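Local coordinates for lipoate-protein ligase 1 (Plasmodium falciparum, PDB 5T8U), which belongs to the lipoate-protein ligases, with a ligase A/B-type catalytic domain and a smaller C-terminal domain, and holds lipoic acid in this structure, at residues Phe24-Glu29 with Leu88-Phe93; Arg92-Gly97 with Val162-Gly167; Asn113-Ser118 with Gln139-Ile144; Ser119-Ile124 with Ser152-Lys157. One frame throughout, in Å; residues are numbered along the deposited sequence.

Interaction 1: Phe24-Glu29 with Leu88-Phe93; sequences FNLSLE and LVARRF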
# COMPACT_ATOMS: atom_id res chain seq x y z
N PHE A 24 4.71 11.47 7.77
CA PHE A 24 4.92 11.00 9.13
C PHE A 24 4.29 9.62 9.33
O PHE A 24 4.94 8.69 9.82
CB PHE A 24 4.33 12.01 10.12
CG PHE A 24 4.76 11.80 11.54
CD1 PHE A 24 5.91 12.41 12.02
CD2 PHE A 24 4.03 10.98 12.38
CE1 PHE A 24 6.31 12.22 13.33
CE2 PHE A 24 4.43 10.79 13.69
CZ PHE A 24 5.57 11.40 14.16
N ASN A 25 3.02 9.48 8.95
CA ASN A 25 2.33 8.21 9.14
C ASN A 25 2.92 7.11 8.26
O ASN A 25 2.98 5.95 8.68
CB ASN A 25 0.84 8.37 8.85
CG ASN A 25 0.14 9.25 9.86
OD1 ASN A 25 0.54 9.32 11.02
ND2 ASN A 25 -0.91 9.94 9.43
N LEU A 26 3.35 7.45 7.05
CA LEU A 26 4.04 6.47 6.22
C LEU A 26 5.35 6.03 6.85
O LEU A 26 5.73 4.86 6.75
CB LEU A 26 4.28 7.03 4.82
CG LEU A 26 3.07 7.08 3.88
CD1 LEU A 26 3.38 7.91 2.65
CD2 LEU A 26 2.62 5.68 3.48
N SER A 27 6.04 6.95 7.53
CA SER A 27 7.26 6.58 8.24
C SER A 27 6.94 5.65 9.41
O SER A 27 7.67 4.69 9.67
CB SER A 27 7.99 7.83 8.73
OG SER A 27 8.26 8.71 7.65
N LEU A 28 5.85 5.93 10.14
CA LEU A 28 5.40 5.01 11.18
C LEU A 28 5.13 3.62 10.60
O LEU A 28 5.62 2.62 11.12
CB LEU A 28 4.14 5.55 11.86
CG LEU A 28 4.31 6.75 12.80
CD1 LEU A 28 2.96 7.32 13.17
CD2 LEU A 28 5.08 6.35 14.05
N GLU A 29 4.35 3.56 9.52
CA GLU A 29 4.03 2.29 8.89
C GLU A 29 5.29 1.53 8.51
O GLU A 29 5.43 0.34 8.82
CB GLU A 29 3.16 2.55 7.65
CG GLU A 29 2.66 1.31 6.95
CD GLU A 29 1.91 1.64 5.68
OE1 GLU A 29 2.39 2.50 4.91
OE2 GLU A 29 0.83 1.05 5.45
N LEU A 88 -0.06 18.02 -0.21
CA LEU A 88 1.21 17.33 -0.07
C LEU A 88 1.29 16.16 -1.05
O LEU A 88 0.27 15.62 -1.48
CB LEU A 88 1.39 16.83 1.36
CG LEU A 88 1.35 17.92 2.44
CD1 LEU A 88 1.39 17.30 3.83
CD2 LEU A 88 2.49 18.90 2.26
N VAL A 89 2.51 15.79 -1.40
CA VAL A 89 2.77 14.73 -2.36
C VAL A 89 3.66 13.69 -1.70
O VAL A 89 4.58 14.03 -0.94
CB VAL A 89 3.43 15.27 -3.65
CG1 VAL A 89 3.75 14.15 -4.62
CG2 VAL A 89 2.52 16.30 -4.31
N ALA A 90 3.39 12.41 -1.98
CA ALA A 90 4.17 11.34 -1.40
C ALA A 90 4.18 10.14 -2.34
O ALA A 90 3.32 10.00 -3.21
CB ALA A 90 3.62 10.93 -0.03
N ARG A 91 5.17 9.28 -2.14
CA ARG A 91 5.30 8.02 -2.87
C ARG A 91 5.44 6.90 -1.84
O ARG A 91 6.39 6.90 -1.05
CB ARG A 91 6.50 8.04 -3.82
CG ARG A 91 6.79 6.71 -4.51
CD ARG A 91 8.07 6.77 -5.31
NE ARG A 91 8.00 7.75 -6.39
CZ ARG A 91 7.65 7.48 -7.65
NH1 ARG A 91 7.33 6.25 -8.02
NH2 ARG A 91 7.62 8.46 -8.55
N ARG A 92 4.50 5.96 -1.86
CA ARG A 92 4.51 4.87 -0.91
C ARG A 92 5.41 3.74 -1.41
O ARG A 92 5.93 3.76 -2.53
CB ARG A 92 3.09 4.36 -0.66
CG ARG A 92 2.34 3.95 -1.92
CD ARG A 92 0.95 3.43 -1.61
NE ARG A 92 0.28 2.95 -2.82
CZ ARG A 92 -0.45 3.71 -3.64
NH1 ARG A 92 -1.01 3.17 -4.71
NH2 ARG A 92 -0.61 5.00 -3.39
N PHE A 93 5.59 2.73 -0.55
CA PHE A 93 6.45 1.59 -0.86
C PHE A 93 5.70 0.45 -1.52
O PHE A 93 6.34 -0.50 -1.99
CB PHE A 93 7.12 1.09 0.42
CG PHE A 93 8.02 2.10 1.07
CD1 PHE A 93 8.98 2.77 0.33
CD2 PHE A 93 7.90 2.38 2.42
CE1 PHE A 93 9.81 3.70 0.93
CE2 PHE A 93 8.73 3.31 3.03
CZ PHE A 93 9.68 3.97 2.28
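Helix 22-34 packs on the outer strand, 88-90, of the small three-stranded sheet through Leu26, which reaches Ala90 on that strand and Arg92 just beyond its end. The contact is small, buried and apolar, with both methyl groups of the leucine in use. Leu26 CD1 meets Ala90 CB at 4.0 Å. The other branch approaches the root of the arginine side chain, Leu26 CD2 lying 4.4 Å from Arg92 CB. In the leucine, CG is anti to the carbonyl carbon (chi1 -76°), which carries the fork toward residues 90-92, CD1 on the Ala90 side and CD2 on the Arg92 side. Only the aliphatic start of Arg92 takes part. Its charged end runs away from the helix toward the lipoic acid pocket, where it binds the carbonyl of Gly97. The CB of Arg91, between the two touched residues, points away from the helix, and its guanidinium bonds the carbonyls of Gln71 and Cys271. Beyond the leucine fork, Leu265 of helix 256-266 adds a further apolar neighbour, while a hydrogen bond between His23 NE2 and Val89 O links the start of the helix to the strand. This is helix-on-sheet packing against an outer strand in the ligase A/B catalytic domain, at the point where strand 88-90 gives way to the glycine-rich loop of the pocket.

Interaction 2: Arg92-Gly97 with Val162-Gly167; sequences RFTGGG and VFLHHG. With LPA (lipoic acid), chain C.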
# COMPACT_ATOMS: atom_id res chain seq x y z
N ARG A 92 4.50 5.96 -1.86
CA ARG A 92 4.51 4.87 -0.91
C ARG A 92 5.41 3.74 -1.41
O ARG A 92 5.93 3.76 -2.53
CB ARG A 92 3.09 4.36 -0.66
CG ARG A 92 2.34 3.95 -1.92
CD ARG A 92 0.95 3.43 -1.61
NE ARG A 92 0.28 2.95 -2.82
CZ ARG A 92 -0.45 3.71 -3.64
NH1 ARG A 92 -1.01 3.17 -4.71
NH2 ARG A 92 -0.61 5.00 -3.39
N PHE A 93 5.59 2.73 -0.55
CA PHE A 93 6.45 1.59 -0.86
C PHE A 93 5.70 0.45 -1.52
O PHE A 93 6.34 -0.50 -1.99
CB PHE A 93 7.12 1.09 0.42
CG PHE A 93 8.02 2.10 1.07
CD1 PHE A 93 8.98 2.77 0.33
CD2 PHE A 93 7.90 2.38 2.42
CE1 PHE A 93 9.81 3.70 0.93
CE2 PHE A 93 8.73 3.31 3.03
CZ PHE A 93 9.68 3.97 2.28
N THR A 94 4.37 0.50 -1.58
CA THR A 94 3.57 -0.54 -2.21
C THR A 94 3.22 -0.13 -3.64
O THR A 94 3.53 0.97 -4.10
CB THR A 94 2.30 -0.80 -1.39
OG1 THR A 94 1.50 0.38 -1.36
CG2 THR A 94 2.65 -1.22 0.03
N GLY A 95 2.55 -1.04 -4.34
CA GLY A 95 2.06 -0.76 -5.67
C GLY A 95 0.68 -0.13 -5.65
O GLY A 95 0.12 0.19 -4.61
N GLY A 96 0.14 0.06 -6.85
CA GLY A 96 -1.19 0.62 -7.03
C GLY A 96 -1.14 1.95 -7.76
O GLY A 96 -0.09 2.39 -8.24
N GLY A 97 -2.31 2.59 -7.83
CA GLY A 97 -2.45 3.85 -8.52
C GLY A 97 -2.41 5.04 -7.57
O GLY A 97 -2.40 4.91 -6.35
N VAL A 162 7.14 -10.72 7.39
CA VAL A 162 6.02 -9.82 7.59
C VAL A 162 5.24 -9.68 6.28
O VAL A 162 5.83 -9.65 5.20
CB VAL A 162 6.48 -8.44 8.08
CG1 VAL A 162 5.29 -7.58 8.46
CG2 VAL A 162 7.42 -8.59 9.27
N PHE A 163 3.92 -9.57 6.40
CA PHE A 163 3.05 -9.23 5.29
C PHE A 163 2.25 -7.99 5.67
O PHE A 163 1.63 -7.95 6.74
CB PHE A 163 2.10 -10.38 4.94
CG PHE A 163 1.05 -10.01 3.93
CD1 PHE A 163 1.37 -9.87 2.59
CD2 PHE A 163 -0.26 -9.79 4.33
CE1 PHE A 163 0.40 -9.52 1.66
CE2 PHE A 163 -1.23 -9.45 3.41
CZ PHE A 163 -0.90 -9.31 2.07
N LEU A 164 2.27 -6.99 4.79
CA LEU A 164 1.64 -5.70 5.05
C LEU A 164 0.54 -5.48 4.02
O LEU A 164 0.81 -5.38 2.82
CB LEU A 164 2.66 -4.57 4.99
CG LEU A 164 2.16 -3.15 5.28
CD1 LEU A 164 3.26 -2.32 5.93
CD2 LEU A 164 1.68 -2.46 4.02
N HIS A 165 -0.70 -5.39 4.49
CA HIS A 165 -1.87 -5.08 3.67
C HIS A 165 -2.46 -3.77 4.20
O HIS A 165 -3.17 -3.78 5.21
CB HIS A 165 -2.89 -6.22 3.73
CG HIS A 165 -4.24 -5.88 3.18
ND1 HIS A 165 -5.33 -6.71 3.32
CD2 HIS A 165 -4.68 -4.80 2.49
CE1 HIS A 165 -6.38 -6.15 2.74
NE2 HIS A 165 -6.01 -4.99 2.23
N HIS A 166 -2.17 -2.66 3.53
CA HIS A 166 -2.65 -1.36 3.96
C HIS A 166 -3.53 -0.76 2.88
O HIS A 166 -3.16 -0.74 1.70
CB HIS A 166 -1.48 -0.42 4.30
CG HIS A 166 -0.85 0.24 3.12
ND1 HIS A 166 -1.18 1.52 2.71
CD2 HIS A 166 0.11 -0.18 2.26
CE1 HIS A 166 -0.46 1.84 1.65
NE2 HIS A 166 0.33 0.83 1.36
N GLY A 167 -4.70 -0.27 3.29
CA GLY A 167 -5.69 0.26 2.37
C GLY A 167 -6.42 1.45 2.97
O GLY A 167 -6.19 1.82 4.13
C1 LPA C . -5.57 1.25 -5.38
O1 LPA C . -6.77 1.60 -5.54
C2 LPA C . -5.04 1.00 -3.97
O2 LPA C . -4.81 1.12 -6.37
C3 LPA C . -4.97 2.32 -3.21
C4 LPA C . -4.12 2.16 -1.95
C5 LPA C . -3.82 3.55 -1.39
C6 LPA C . -2.93 3.46 -0.30
S6 LPA C . -2.23 4.82 -0.10
C7 LPA C . -3.93 3.09 1.37
C8 LPA C . -3.26 3.93 2.55
S8 LPA C . -1.93 4.94 1.80
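His166 turns its ring toward Thr94 and Arg92 because CG sits between the backbone N and the carbonyl carbon (chi1 81°), and Arg92 uses the same crowded position (chi1 55°) before running extended to NE. Thr94 meets the imidazole from the opposite direction: Thr94 OG1 and His166 NE2 share a hydrogen bond of 3.0 Å in which either may donate. The threonine methyl lies in the ring plane, with Thr94 CG2 3.5 Å from His166 CD2. Arg92 CD also comes to the ring edge, 3.9 Å from His166 CE1, and the guanidinium is turned 70° from the imidazole. That guanidinium holds its own loop together. Arg92 NE (3.3 Å) and NH1 (3.2 Å) both reach Gly95 O from one face of its carbonyl plane, and NH1 also makes a nearly straight 2.8 Å bond to Gly97 O. These acceptors lie in the guanidinium plane, leaving a face for the chain of lipoic acid, whose C5 sits over its centre. The dithiolane end reaches the imidazole edge, with His166 ND1 3.2 Å from LPA C8; the carboxylate takes a straight bond from Gly97 N, and Lys150 NZ also bonds lipoic acid. Chemically, the arginine shapes the pocket by bonding backbone carbonyls and offers the ligand a flat surface, while the threonine helps fix the rotation of the imidazole.

Interaction 3: Asn113-Ser118 with Gln139-Ile144; sequences NNINTS and QGRNDI. With LPA (lipoic acid), chain C.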
# COMPACT_ATOMS: atom_id res chain seq x y z
N ASN A 113 2.07 -12.38 10.17
CA ASN A 113 3.19 -13.28 9.93
C ASN A 113 3.12 -13.89 8.53
O ASN A 113 4.14 -14.04 7.86
CB ASN A 113 3.22 -14.37 11.00
CG ASN A 113 4.29 -15.42 10.74
OD1 ASN A 113 5.28 -15.16 10.06
ND2 ASN A 113 4.09 -16.61 11.29
N ASN A 114 1.92 -14.25 8.09
CA ASN A 114 1.68 -14.79 6.76
C ASN A 114 0.68 -13.91 6.03
O ASN A 114 0.09 -12.99 6.61
CB ASN A 114 1.16 -16.23 6.85
CG ASN A 114 2.13 -17.17 7.55
OD1 ASN A 114 3.34 -16.94 7.54
ND2 ASN A 114 1.60 -18.22 8.15
N ILE A 115 0.50 -14.18 4.74
CA ILE A 115 -0.47 -13.43 3.95
C ILE A 115 -1.85 -13.62 4.56
O ILE A 115 -2.28 -14.74 4.85
CB ILE A 115 -0.43 -13.86 2.48
CG1 ILE A 115 0.95 -13.54 1.88
CG2 ILE A 115 -1.52 -13.14 1.69
CD1 ILE A 115 1.13 -13.95 0.43
N ASN A 116 -2.56 -12.50 4.75
CA ASN A 116 -3.84 -12.51 5.46
C ASN A 116 -4.85 -11.59 4.78
O ASN A 116 -5.76 -11.07 5.44
CB ASN A 116 -3.63 -12.08 6.92
CG ASN A 116 -4.71 -12.62 7.84
OD1 ASN A 116 -4.81 -13.83 8.07
ND2 ASN A 116 -5.52 -11.72 8.39
N THR A 117 -4.71 -11.39 3.47
CA THR A 117 -5.57 -10.48 2.73
C THR A 117 -7.05 -10.81 2.94
O THR A 117 -7.82 -9.99 3.46
CB THR A 117 -5.22 -10.53 1.24
OG1 THR A 117 -3.83 -10.24 1.07
CG2 THR A 117 -6.04 -9.52 0.46
N SER A 118 -7.45 -12.01 2.53
CA SER A 118 -8.86 -12.39 2.60
C SER A 118 -9.41 -12.21 4.01
O SER A 118 -10.50 -11.65 4.19
CB SER A 118 -9.03 -13.84 2.14
OG SER A 118 -8.59 -14.00 0.80
N GLN A 139 -14.44 -6.58 -4.72
CA GLN A 139 -14.50 -6.68 -6.17
C GLN A 139 -13.30 -7.45 -6.72
O GLN A 139 -13.47 -8.46 -7.42
CB GLN A 139 -14.56 -5.28 -6.79
CG GLN A 139 -15.21 -5.24 -8.17
CD GLN A 139 -15.42 -3.83 -8.67
OE1 GLN A 139 -16.46 -3.52 -9.27
NE2 GLN A 139 -14.44 -2.96 -8.45
N GLY A 140 -12.09 -6.99 -6.41
CA GLY A 140 -10.89 -7.67 -6.83
C GLY A 140 -10.00 -8.02 -5.66
O GLY A 140 -10.47 -8.16 -4.53
N ARG A 141 -8.69 -8.15 -5.92
CA ARG A 141 -7.75 -8.45 -4.85
C ARG A 141 -7.58 -7.29 -3.87
O ARG A 141 -7.06 -7.50 -2.77
CB ARG A 141 -6.39 -8.82 -5.45
CG ARG A 141 -5.32 -9.25 -4.45
CD ARG A 141 -5.66 -10.57 -3.77
NE ARG A 141 -4.49 -11.14 -3.10
CZ ARG A 141 -4.54 -12.17 -2.26
NH1 ARG A 141 -5.70 -12.74 -1.96
NH2 ARG A 141 -3.42 -12.62 -1.70
N ASN A 142 -8.04 -6.08 -4.23
CA ASN A 142 -7.66 -4.89 -3.49
C ASN A 142 -8.78 -3.87 -3.31
O ASN A 142 -8.50 -2.76 -2.83
CB ASN A 142 -6.48 -4.20 -4.18
CG ASN A 142 -6.88 -3.54 -5.49
OD1 ASN A 142 -7.54 -4.16 -6.33
ND2 ASN A 142 -6.50 -2.28 -5.66
N ASP A 143 -10.02 -4.19 -3.67
CA ASP A 143 -11.10 -3.20 -3.64
C ASP A 143 -12.31 -3.74 -2.90
O ASP A 143 -12.57 -4.94 -2.88
CB ASP A 143 -11.51 -2.79 -5.05
CG ASP A 143 -10.51 -1.85 -5.69
OD1 ASP A 143 -9.43 -1.64 -5.10
OD2 ASP A 143 -10.81 -1.31 -6.78
N ILE A 144 -13.05 -2.82 -2.29
CA ILE A 144 -14.32 -3.11 -1.64
C ILE A 144 -15.38 -2.21 -2.26
O ILE A 144 -15.21 -0.99 -2.30
CB ILE A 144 -14.26 -2.90 -0.11
CG1 ILE A 144 -13.10 -3.68 0.50
CG2 ILE A 144 -15.58 -3.31 0.54
CD1 ILE A 144 -12.85 -3.37 1.97
C1 LPA C . -5.57 1.25 -5.38
O1 LPA C . -6.77 1.60 -5.54
C2 LPA C . -5.04 1.00 -3.97
O2 LPA C . -4.81 1.12 -6.37
C3 LPA C . -4.97 2.32 -3.21
C4 LPA C . -4.12 2.16 -1.95
C5 LPA C . -3.82 3.55 -1.39
C6 LPA C . -2.93 3.46 -0.30
S6 LPA C . -2.23 4.82 -0.10
C7 LPA C . -3.93 3.09 1.37
C8 LPA C . -3.26 3.93 2.55
S8 LPA C . -1.93 4.94 1.80
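Thr117 and Arg141 form the close part of this contact: the threonine, buried in the first turn of helix 117-132, lies under the guanidinium, with Ile115 and Ser118 at its more exposed margin. Thr117 OG1 is over one face, offset toward the rim and 3.7 Å from Arg141 NH2. Thr117 CB comes within 3.9 Å of Arg141 CZ, and the methyl, Thr117 CG2, lies 3.9 Å from the backbone Arg141 O. The arginine gets there by leaving its backbone with CG anti to N (chi1 -176°) and then bending at chi2 (67°), which folds the chain back across the threonine at a slant. The outer side is looser. Ile115 crosses the arginine at about a right angle, touching Arg141 NH2 at 3.9 Å through CG2, and Ser118 OG stays 4.2 Å from Arg141 NH1. Arg141, Ile115 and Ser118 are all exposed, and they also touch a neighbouring molecule in the crystal. The next residue, Asn142, turns the other way, to the lipoic acid pocket: its ND2 is 3.7 Å from LPA C1 and makes a weak hydrogen bond to Ser154 O. No polar bond joins the two segments, so the guanidinium rests on the threonine by van der Waals contact. Solvent probably helps to stabilise its charge; the nearby helix start, the positive end of the helix dipole, would not be expected to.

Interaction 4: Ser119-Ile124 with Ser152-Lys157; sequences SNFLII and SGSAFK. With LPA (lipoic acid), chain C.
Ser154 OG, hydrogen-bonded to His165 NE2 on the neighbouring strand 162-170, is also pressed against the outer end of the Phe121 ring. Phe121 CZ is 3.4 Å from the hydroxyl and CE1 3.6 Å, while Ser154 CB follows at 3.9 Å from CZ. The oxygen approaches the ring obliquely. Phe121 extends from helix 117-132 to the strand with CG anti to its carbonyl carbon (chi1 -81°). Two residues along the strand, on the same side, Phe156 adds an apolar touch: Phe121 CE2 comes to the edge of the Phe156 ring, 4.4 Å from its CZ. Both phenylalanine rings also meet the imidazole of His165, whose ND1 is bonded by Asn120 ND2 from the helix. The strand backbone serves the pocket as well, with Ser154 O 3.0 Å from LPA C2 and Gly153 O 3.3 Å from LPA C4. In chemical terms, a buried hydroxyl among aromatic rings is satisfied by a hydrogen bond to a histidine, and the same stretch of strand packs against the helix with its side chains and lines the lipoic acid chain with its carbonyls.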
# COMPACT_ATOMS: atom_id res chain seq x y z
N SER A 119 -8.68 -12.67 5.02
CA SER A 119 -9.15 -12.54 6.39
C SER A 119 -9.32 -11.08 6.78
O SER A 119 -10.33 -10.71 7.39
CB SER A 119 -8.19 -13.24 7.35
OG SER A 119 -8.37 -14.65 7.32
N ASN A 120 -8.35 -10.23 6.44
CA ASN A 120 -8.48 -8.80 6.72
C ASN A 120 -9.76 -8.24 6.10
O ASN A 120 -10.56 -7.58 6.78
CB ASN A 120 -7.26 -8.05 6.20
CG ASN A 120 -5.96 -8.57 6.79
OD1 ASN A 120 -5.96 -9.29 7.79
ND2 ASN A 120 -4.84 -8.20 6.18
N PHE A 121 -9.97 -8.51 4.81
CA PHE A 121 -11.19 -8.06 4.16
C PHE A 121 -12.43 -8.61 4.85
O PHE A 121 -13.49 -7.97 4.84
CB PHE A 121 -11.19 -8.46 2.68
CG PHE A 121 -10.38 -7.54 1.80
CD1 PHE A 121 -10.72 -6.20 1.68
CD2 PHE A 121 -9.30 -8.02 1.08
CE1 PHE A 121 -9.99 -5.35 0.87
CE2 PHE A 121 -8.56 -7.17 0.27
CZ PHE A 121 -8.91 -5.84 0.16
N LEU A 122 -12.33 -9.80 5.45
CA LEU A 122 -13.48 -10.35 6.17
C LEU A 122 -13.72 -9.59 7.47
O LEU A 122 -14.87 -9.40 7.87
CB LEU A 122 -13.26 -11.84 6.45
CG LEU A 122 -14.39 -12.52 7.23
CD1 LEU A 122 -15.72 -12.40 6.50
CD2 LEU A 122 -14.06 -13.99 7.49
N ILE A 123 -12.65 -9.16 8.15
CA ILE A 123 -12.81 -8.32 9.33
C ILE A 123 -13.52 -7.03 8.95
O ILE A 123 -14.45 -6.59 9.63
CB ILE A 123 -11.45 -8.06 9.99
CG1 ILE A 123 -10.85 -9.36 10.52
CG2 ILE A 123 -11.58 -7.03 11.12
CD1 ILE A 123 -9.42 -9.24 11.01
N ILE A 124 -13.10 -6.41 7.85
CA ILE A 124 -13.72 -5.15 7.43
C ILE A 124 -15.18 -5.37 7.07
O ILE A 124 -16.08 -4.65 7.54
CB ILE A 124 -12.93 -4.52 6.27
CG1 ILE A 124 -11.47 -4.29 6.70
CG2 ILE A 124 -13.57 -3.21 5.83
CD1 ILE A 124 -10.56 -3.78 5.60
N SER A 152 -13.26 1.44 -0.77
CA SER A 152 -11.98 1.18 -0.14
C SER A 152 -11.00 0.68 -1.19
O SER A 152 -11.39 0.04 -2.17
CB SER A 152 -12.11 0.17 1.01
OG SER A 152 -10.88 -0.48 1.27
N GLY A 153 -9.72 0.97 -0.97
CA GLY A 153 -8.69 0.57 -1.92
C GLY A 153 -7.40 0.16 -1.23
O GLY A 153 -6.82 0.94 -0.47
N SER A 154 -6.92 -1.05 -1.51
CA SER A 154 -5.83 -1.64 -0.75
C SER A 154 -4.58 -1.82 -1.60
O SER A 154 -4.61 -1.77 -2.83
CB SER A 154 -6.25 -2.99 -0.18
OG SER A 154 -7.39 -2.85 0.67
N ALA A 155 -3.46 -2.02 -0.90
CA ALA A 155 -2.18 -2.33 -1.52
C ALA A 155 -1.36 -3.15 -0.53
O ALA A 155 -1.62 -3.13 0.67
CB ALA A 155 -1.42 -1.06 -1.94
N PHE A 156 -0.37 -3.87 -1.06
CA PHE A 156 0.32 -4.89 -0.29
C PHE A 156 1.82 -4.80 -0.49
O PHE A 156 2.31 -4.26 -1.48
CB PHE A 156 -0.16 -6.30 -0.69
CG PHE A 156 -1.65 -6.40 -0.85
CD1 PHE A 156 -2.45 -6.78 0.22
CD2 PHE A 156 -2.25 -6.11 -2.06
CE1 PHE A 156 -3.82 -6.88 0.07
CE2 PHE A 156 -3.62 -6.21 -2.21
CZ PHE A 156 -4.41 -6.59 -1.15
N LYS A 157 2.55 -5.33 0.49
CA LYS A 157 4.00 -5.50 0.40
C LYS A 157 4.39 -6.70 1.25
O LYS A 157 3.86 -6.88 2.36
CB LYS A 157 4.75 -4.25 0.85
CG LYS A 157 6.25 -4.45 1.02
CD LYS A 157 6.99 -3.12 1.06
CE LYS A 157 8.49 -3.31 1.16
NZ LYS A 157 9.06 -4.03 -0.02
C1 LPA C . -5.57 1.25 -5.38
O1 LPA C . -6.77 1.60 -5.54
C2 LPA C . -5.04 1.00 -3.97
O2 LPA C . -4.81 1.12 -6.37
C3 LPA C . -4.97 2.32 -3.21
C4 LPA C . -4.12 2.16 -1.95
C5 LPA C . -3.82 3.55 -1.39
C6 LPA C . -2.93 3.46 -0.30
S6 LPA C . -2.23 4.82 -0.10
C7 LPA C . -3.93 3.09 1.37
C8 LPA C . -3.26 3.93 2.55
S8 LPA C . -1.93 4.94 1.80

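All four contacts lie in the ligase A/B catalytic domain. Interactions 1 and 2 share Arg92 and Phe93, their centres 11 Å apart, and Glu29 of the first packs on His166 of the second. Interactions 3 and 4 both use helix 117-132, with centres 5 Å apart and segments that alternate along the chain; both fall between the two segments of interaction 2. Strands 143-145, 150-159 and 162-170 are consecutive antiparallel neighbours in the large mixed sheet, joining interactions 2, 3 and 4. Interaction 1 lies about 21 Å, centre to centre, from interaction 3. Helices 22-34 and 117-132 cover opposite faces of the sheet around strand 162-170, and lipoic acid lies on the face of His166, beside the glycine-rich loop.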